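Local coordinates for ABC transporter substrate-binding protein-branched chain amino acid transport (Streptococcus pneumoniae, PDB 4GNR), which binds isoleucine and probably delivers branched-chain amino acids to an ABC transporter for uptake, at residues A[15-20]-A[55-60]. Numbering follows the deposited sequence. Where two conformers were deposited one is given.
Sequences EESGSL and DNKSET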
loop_
_atom_site.group_PDB
_atom_site.type_symbol
_atom_site.label_atom_id
_atom_site.label_comp_id
_atom_site.label_asym_id
_atom_site.label_seq_id
_atom_site.Cartn_x
_atom_site.Cartn_y
_atom_site.Cartn_z
ATOM N N GLU A 15 -6.847 3.734 -8.329
ATOM C CA GLU A 15 -6.378 2.881 -9.434
ATOM C C GLU A 15 -7.371 1.694 -9.521
ATOM O O GLU A 15 -7.118 0.605 -9.003
ATOM C CB GLU A 15 -4.985 2.372 -9.140
ATOM C CG GLU A 15 -3.850 3.437 -9.002
ATOM C CD GLU A 15 -3.675 4.139 -7.655
ATOM O OE1 GLU A 15 -4.652 4.310 -6.901
ATOM O OE2 GLU A 15 -2.530 4.569 -7.393
ATOM N N GLU A 16 -8.516 1.937 -10.148
ATOM C CA GLU A 16 -9.607 0.956 -10.227
ATOM C C GLU A 16 -9.512 0.053 -11.455
ATOM O O GLU A 16 -10.165 -0.983 -11.516
ATOM C CB GLU A 16 -10.976 1.640 -10.084
ATOM C CG GLU A 16 -11.130 2.278 -8.708
ATOM C CD GLU A 16 -12.288 3.241 -8.555
ATOM O OE1 GLU A 16 -13.031 3.521 -9.516
ATOM O OE2 GLU A 16 -12.409 3.763 -7.395
ATOM N N SER A 17 -8.734 0.482 -12.443
ATOM C CA SER A 17 -8.449 -0.287 -13.656
ATOM C C SER A 17 -6.968 -0.048 -13.970
ATOM O O SER A 17 -6.344 0.845 -13.404
ATOM C CB SER A 17 -9.329 0.114 -14.825
ATOM O OG SER A 17 -9.088 1.445 -15.218
ATOM N N GLY A 18 -6.427 -0.854 -14.869
ATOM C CA GLY A 18 -5.031 -0.717 -15.248
ATOM C C GLY A 18 -4.112 -1.636 -14.443
ATOM O O GLY A 18 -4.545 -2.488 -13.693
ATOM N N SER A 19 -2.822 -1.383 -14.563
ATOM C CA SER A 19 -1.774 -2.241 -14.011
ATOM C C SER A 19 -1.672 -2.304 -12.518
ATOM O O SER A 19 -1.016 -3.203 -12.009
ATOM C CB SER A 19 -0.409 -1.821 -14.566
ATOM O OG SER A 19 -0.073 -0.519 -14.123
ATOM N N LEU A 20 -2.333 -1.367 -11.840
ATOM C CA LEU A 20 -2.304 -1.258 -10.361
ATOM C C LEU A 20 -3.692 -1.443 -9.766
ATOM O O LEU A 20 -3.917 -1.168 -8.584
ATOM C CB LEU A 20 -1.723 0.113 -9.968
ATOM C CG LEU A 20 -0.296 0.334 -10.501
ATOM C CD1 LEU A 20 0.100 1.806 -10.426
ATOM C CD2 LEU A 20 0.743 -0.553 -9.801
ATOM N N ASP A 55 -11.870 6.773 -11.164
ATOM C CA ASP A 55 -10.836 5.811 -11.539
ATOM C C ASP A 55 -9.705 6.566 -12.281
ATOM O O ASP A 55 -9.948 7.191 -13.305
ATOM C CB ASP A 55 -11.446 4.752 -12.483
ATOM C CG ASP A 55 -10.465 3.711 -13.000
ATOM O OD1 ASP A 55 -9.342 3.600 -12.471
ATOM O OD2 ASP A 55 -10.866 2.986 -13.951
ATOM N N ASN A 56 -8.492 6.490 -11.751
ATOM C CA ASN A 56 -7.333 7.100 -12.396
ATOM C C ASN A 56 -6.619 6.174 -13.395
ATOM O O ASN A 56 -5.594 6.566 -13.970
ATOM C CB ASN A 56 -6.358 7.686 -11.384
ATOM C CG ASN A 56 -5.779 6.634 -10.468
ATOM O OD1 ASN A 56 -5.393 5.550 -10.918
ATOM N ND2 ASN A 56 -5.687 6.952 -9.169
ATOM N N LYS A 57 -7.141 4.962 -13.590
ATOM C CA LYS A 57 -6.670 4.021 -14.632
ATOM C C LYS A 57 -5.223 3.591 -14.421
ATOM O O LYS A 57 -4.592 3.082 -15.333
ATOM C CB LYS A 57 -6.855 4.647 -16.040
ATOM C CG LYS A 57 -8.278 5.104 -16.322
ATOM C CD LYS A 57 -8.361 5.752 -17.718
ATOM C CE LYS A 57 -9.766 6.216 -18.085
ATOM N NZ LYS A 57 -9.816 6.760 -19.468
ATOM N N SER A 58 -4.705 3.758 -13.194
ATOM C CA SER A 58 -3.321 3.438 -12.870
ATOM C C SER A 58 -2.316 4.339 -13.609
ATOM O O SER A 58 -1.136 3.982 -13.698
ATOM C CB SER A 58 -2.969 1.960 -13.119
ATOM O OG SER A 58 -3.815 1.094 -12.383
ATOM N N GLU A 59 -2.757 5.499 -14.075
ATOM C CA GLU A 59 -1.891 6.417 -14.849
ATOM C C GLU A 59 -1.651 7.702 -14.091
ATOM O O GLU A 59 -2.565 8.301 -13.527
ATOM C CB GLU A 59 -2.546 6.739 -16.196
ATOM C CG GLU A 59 -2.667 5.505 -17.052
ATOM C CD GLU A 59 -3.445 5.676 -18.302
ATOM O OE1 GLU A 59 -3.854 6.817 -18.602
ATOM O OE2 GLU A 59 -3.635 4.650 -19.002
ATOM N N THR A 60 -0.413 8.170 -14.104
ATOM C CA THR A 60 -0.073 9.379 -13.355
ATOM C C THR A 60 -0.767 10.621 -13.890
ATOM O O THR A 60 -1.316 11.419 -13.107
ATOM C CB THR A 60 1.431 9.598 -13.275
ATOM O OG1 THR A 60 1.963 9.744 -14.590
ATOM C CG2 THR A 60 2.082 8.428 -12.521
HETATM O O HOH W 1 0.059 1.993 -15.280
#
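Asp55 and Ser58 grip the 15-20 loop at two points, joining the C-terminal ends of neighbouring parallel strands 7-14 and 48-55 in one alpha/beta lobe of this periplasmic-binding-protein fold. Each segment links its strand to the following helix, 21-40 or 60-72.

Asp55 can be followed outward from the backbone. Asp55 CB lies 3.6 Å from Glu16 OE1, while CG, anti to the backbone N (chi1 178°), turns both carboxylate oxygens to the loop. Asp55 OD1 accepts from Glu16 N at 3.0 Å. Lys57 N reaches Asp55 OD1 at 2.8 Å and closes an Asx turn. These two donors approach from opposite faces of the carboxylate, 51° and 60° out of its plane respectively, and Ser17 N adds a weak third bond. Asp55 OD2 offers its syn lone pair to Ser17 OG, 2.7 Å away, so bonds at both oxygens restrict rotation of the group.

Asn56 repeats the Asx turn: its OD1 accepts from Ser58 N in the carbonyl plane, inside a type I' turn running to Glu59. The same oxygen packs against CA and CG of Glu15, and the carboxylate and amide planes are steeply inclined to each other. Glu15 itself, its chain bent at chi2, sends its oxygens to Ala83 N and Thr84 OG1, both residues of the isoleucine pocket, while Asn56 ND2 bonds Asn13 OD1.

Gly18, with positive phi, brings its CA to 3.8 Å from Lys57 O. Water 1 bridges Ser19 OG and Ser58 O. Ser58 OG donates and accepts at once: it gives its proton to Ser17 O at 2.7 Å and receives Leu20 N at 2.9 Å, immediately before helix 21-40.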